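Putative fimbrium tip subunit Fim1C (Bacteroides ovatus, PDB 4EPS) probably forms part of the tip of fimbriae, the cell-surface filaments that mediate adhesion and biofilm formation. Local coordinates at residues 467-472 against 501-506. Numbering follows the deposited sequence.
Sequences ATYWSS and TYTYRF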
loop_
_atom_site.group_PDB
_atom_site.type_symbol
_atom_site.label_atom_id
_atom_site.label_comp_id
_atom_site.label_asym_id
_atom_site.label_seq_id
_atom_site.Cartn_x
_atom_site.Cartn_y
_atom_site.Cartn_z
ATOM N N ALA A 467 0.011 -34.892 -12.900
ATOM C CA ALA A 467 -1.379 -35.251 -13.192
ATOM C C ALA A 467 -1.871 -34.595 -14.505
ATOM O O ALA A 467 -1.204 -33.726 -15.071
ATOM C CB ALA A 467 -2.282 -34.835 -12.037
ATOM N N THR A 468 -3.044 -35.035 -14.974
ATOM C CA THR A 468 -3.682 -34.538 -16.192
ATOM C C THR A 468 -4.959 -33.868 -15.755
ATOM O O THR A 468 -5.719 -34.464 -15.004
ATOM C CB THR A 468 -3.898 -35.675 -17.193
ATOM O OG1 THR A 468 -2.607 -36.202 -17.545
ATOM C CG2 THR A 468 -4.595 -35.178 -18.474
ATOM N N TYR A 469 -5.210 -32.641 -16.233
ATOM C CA TYR A 469 -6.339 -31.855 -15.745
ATOM C C TYR A 469 -7.400 -31.587 -16.798
ATOM O O TYR A 469 -7.070 -31.201 -17.920
ATOM C CB TYR A 469 -5.816 -30.502 -15.181
ATOM C CG TYR A 469 -4.919 -30.700 -13.982
ATOM C CD1 TYR A 469 -3.567 -31.007 -14.139
ATOM C CD2 TYR A 469 -5.441 -30.687 -12.685
ATOM C CE1 TYR A 469 -2.744 -31.255 -13.029
ATOM C CE2 TYR A 469 -4.630 -30.936 -11.576
ATOM C CZ TYR A 469 -3.283 -31.224 -11.753
ATOM O OH TYR A 469 -2.480 -31.477 -10.655
ATOM N N TRP A 470 -8.671 -31.759 -16.431
ATOM C CA TRP A 470 -9.762 -31.416 -17.343
ATOM C C TRP A 470 -9.824 -29.926 -17.627
ATOM O O TRP A 470 -9.660 -29.134 -16.703
ATOM C CB TRP A 470 -11.125 -31.729 -16.693
ATOM C CG TRP A 470 -11.486 -33.174 -16.595
ATOM C CD1 TRP A 470 -11.699 -33.878 -15.446
ATOM C CD2 TRP A 470 -11.822 -34.055 -17.682
ATOM N NE1 TRP A 470 -12.138 -35.146 -15.739
ATOM C CE2 TRP A 470 -12.205 -35.294 -17.107
ATOM C CE3 TRP A 470 -11.794 -33.933 -19.087
ATOM C CZ2 TRP A 470 -12.575 -36.400 -17.885
ATOM C CZ3 TRP A 470 -12.176 -35.031 -19.863
ATOM C CH2 TRP A 470 -12.562 -36.246 -19.263
ATOM N N SER A 471 -10.158 -29.548 -18.864
ATOM C CA SER A 471 -10.507 -28.160 -19.139
ATOM C C SER A 471 -11.954 -28.157 -19.642
ATOM O O SER A 471 -12.512 -29.228 -19.948
ATOM C CB SER A 471 -9.573 -27.513 -20.159
ATOM O OG SER A 471 -9.956 -27.887 -21.476
ATOM N N SER A 472 -12.545 -26.967 -19.753
ATOM C CA SER A 472 -13.893 -26.822 -20.299
ATOM C C SER A 472 -13.820 -26.539 -21.818
ATOM O O SER A 472 -14.849 -26.252 -22.435
ATOM C CB SER A 472 -14.640 -25.699 -19.586
ATOM O OG SER A 472 -13.878 -24.499 -19.633
ATOM N N THR A 501 -10.944 -40.624 -17.110
ATOM C CA THR A 501 -10.883 -40.051 -15.764
ATOM C C THR A 501 -9.670 -39.150 -15.654
ATOM O O THR A 501 -8.547 -39.630 -15.803
ATOM C CB THR A 501 -10.845 -41.176 -14.700
ATOM O OG1 THR A 501 -12.057 -41.925 -14.779
ATOM C CG2 THR A 501 -10.686 -40.631 -13.276
ATOM N N TYR A 502 -9.895 -37.852 -15.396
ATOM C CA TYR A 502 -8.803 -36.898 -15.192
ATOM C C TYR A 502 -9.098 -36.058 -13.929
ATOM O O TYR A 502 -10.122 -36.258 -13.271
ATOM C CB TYR A 502 -8.555 -36.008 -16.425
ATOM C CG TYR A 502 -8.299 -36.772 -17.708
ATOM C CD1 TYR A 502 -7.112 -37.486 -17.901
ATOM C CD2 TYR A 502 -9.251 -36.812 -18.717
ATOM C CE1 TYR A 502 -6.862 -38.166 -19.101
ATOM C CE2 TYR A 502 -9.023 -37.510 -19.909
ATOM C CZ TYR A 502 -7.840 -38.204 -20.083
ATOM O OH TYR A 502 -7.653 -38.896 -21.262
ATOM N N THR A 503 -8.203 -35.124 -13.609
ATOM C CA THR A 503 -8.300 -34.337 -12.375
ATOM C C THR A 503 -9.028 -33.040 -12.582
ATOM O O THR A 503 -8.775 -32.312 -13.553
ATOM C CB THR A 503 -6.891 -34.072 -11.811
ATOM O OG1 THR A 503 -6.273 -35.335 -11.592
ATOM C CG2 THR A 503 -6.919 -33.307 -10.481
ATOM N N TYR A 504 -9.894 -32.729 -11.625
ATOM C CA TYR A 504 -10.589 -31.451 -11.569
ATOM C C TYR A 504 -9.937 -30.466 -10.610
ATOM O O TYR A 504 -9.627 -30.812 -9.470
ATOM C CB TYR A 504 -12.025 -31.659 -11.055
ATOM C CG TYR A 504 -12.983 -32.204 -12.083
ATOM C CD1 TYR A 504 -13.640 -31.355 -12.967
ATOM C CD2 TYR A 504 -13.298 -33.563 -12.121
ATOM C CE1 TYR A 504 -14.559 -31.844 -13.890
ATOM C CE2 TYR A 504 -14.208 -34.065 -13.049
ATOM C CZ TYR A 504 -14.849 -33.198 -13.918
ATOM O OH TYR A 504 -15.751 -33.667 -14.828
ATOM N N ARG A 505 -9.830 -29.224 -11.050
ATOM C CA ARG A 505 -9.578 -28.026 -10.236
ATOM C C ARG A 505 -10.592 -26.998 -10.733
ATOM O O ARG A 505 -10.799 -26.907 -11.943
ATOM C CB ARG A 505 -8.138 -27.500 -10.373
ATOM C CG ARG A 505 -7.099 -28.292 -9.587
ATOM C CD ARG A 505 -7.098 -27.897 -8.109
ATOM N NE ARG A 505 -6.171 -28.751 -7.367
ATOM C CZ ARG A 505 -5.844 -28.581 -6.094
ATOM N NH1 ARG A 505 -6.370 -27.579 -5.391
ATOM N NH2 ARG A 505 -5.027 -29.434 -5.498
ATOM N N PHE A 506 -11.291 -26.319 -9.842
ATOM C CA PHE A 506 -12.251 -25.304 -10.261
ATOM C C PHE A 506 -11.646 -23.937 -10.074
ATOM O O PHE A 506 -10.763 -23.739 -9.235
ATOM C CB PHE A 506 -13.573 -25.432 -9.472
ATOM C CG PHE A 506 -14.356 -26.632 -9.955
ATOM C CD1 PHE A 506 -14.120 -27.902 -9.421
ATOM C CD2 PHE A 506 -15.310 -26.500 -10.961
ATOM C CE1 PHE A 506 -14.812 -29.026 -9.909
ATOM C CE2 PHE A 506 -16.008 -27.623 -11.438
ATOM C CZ PHE A 506 -15.726 -28.881 -10.935
HETATM O O HOH W 1 -4.846 -37.185 -13.463
HETATM O O HOH W 2 -9.725 -29.081 -13.918
#
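The carbonyl oxygen T503 O takes the backbone N-H of W470, with W470 N 2.9 Å away, and also meets the CA-H of Y469, its CA lying 3.3 Å off. The N-H of the same residue, T503, bonds T468 O at 2.9 Å, so T503 holds the residues before and after Y469, which makes the single beta bridge between T503 and Y469. Two waters extend the join: one links T468 N to T503 OG1, the other W470 O to R505 N. The short strands 469-471 and 502-504 cross at 70°, neither parallel nor antiparallel, and their one bridge ties the edge of a three-stranded antiparallel sheet, strand 469-474, to strand 502-509 of a six-stranded antiparallel sheet. Tryptophan suits this junction because its indole offers a broad face to Y502 while NE1 still donates to G344 O. Y502 CB lies 3.7 Å from the centroid of the five-membered ring, and the Y502 ring stands edge-on to the six-membered ring in a T-shaped pair, planes at 82°. W470 CD1 sits over the centre of the Y504 ring, 3.5 Å from Y504 CE2. A leucine here would probably leave Y502 and Y504 without their shared aromatic partner and G344 O without its indole donor. Branching suits both threonines: with CG2 anti to the backbone N, the T503 methyl lies against Y469 CE2 and the T468 methyl against Y502 CD1, while T503 OG1 keeps its water.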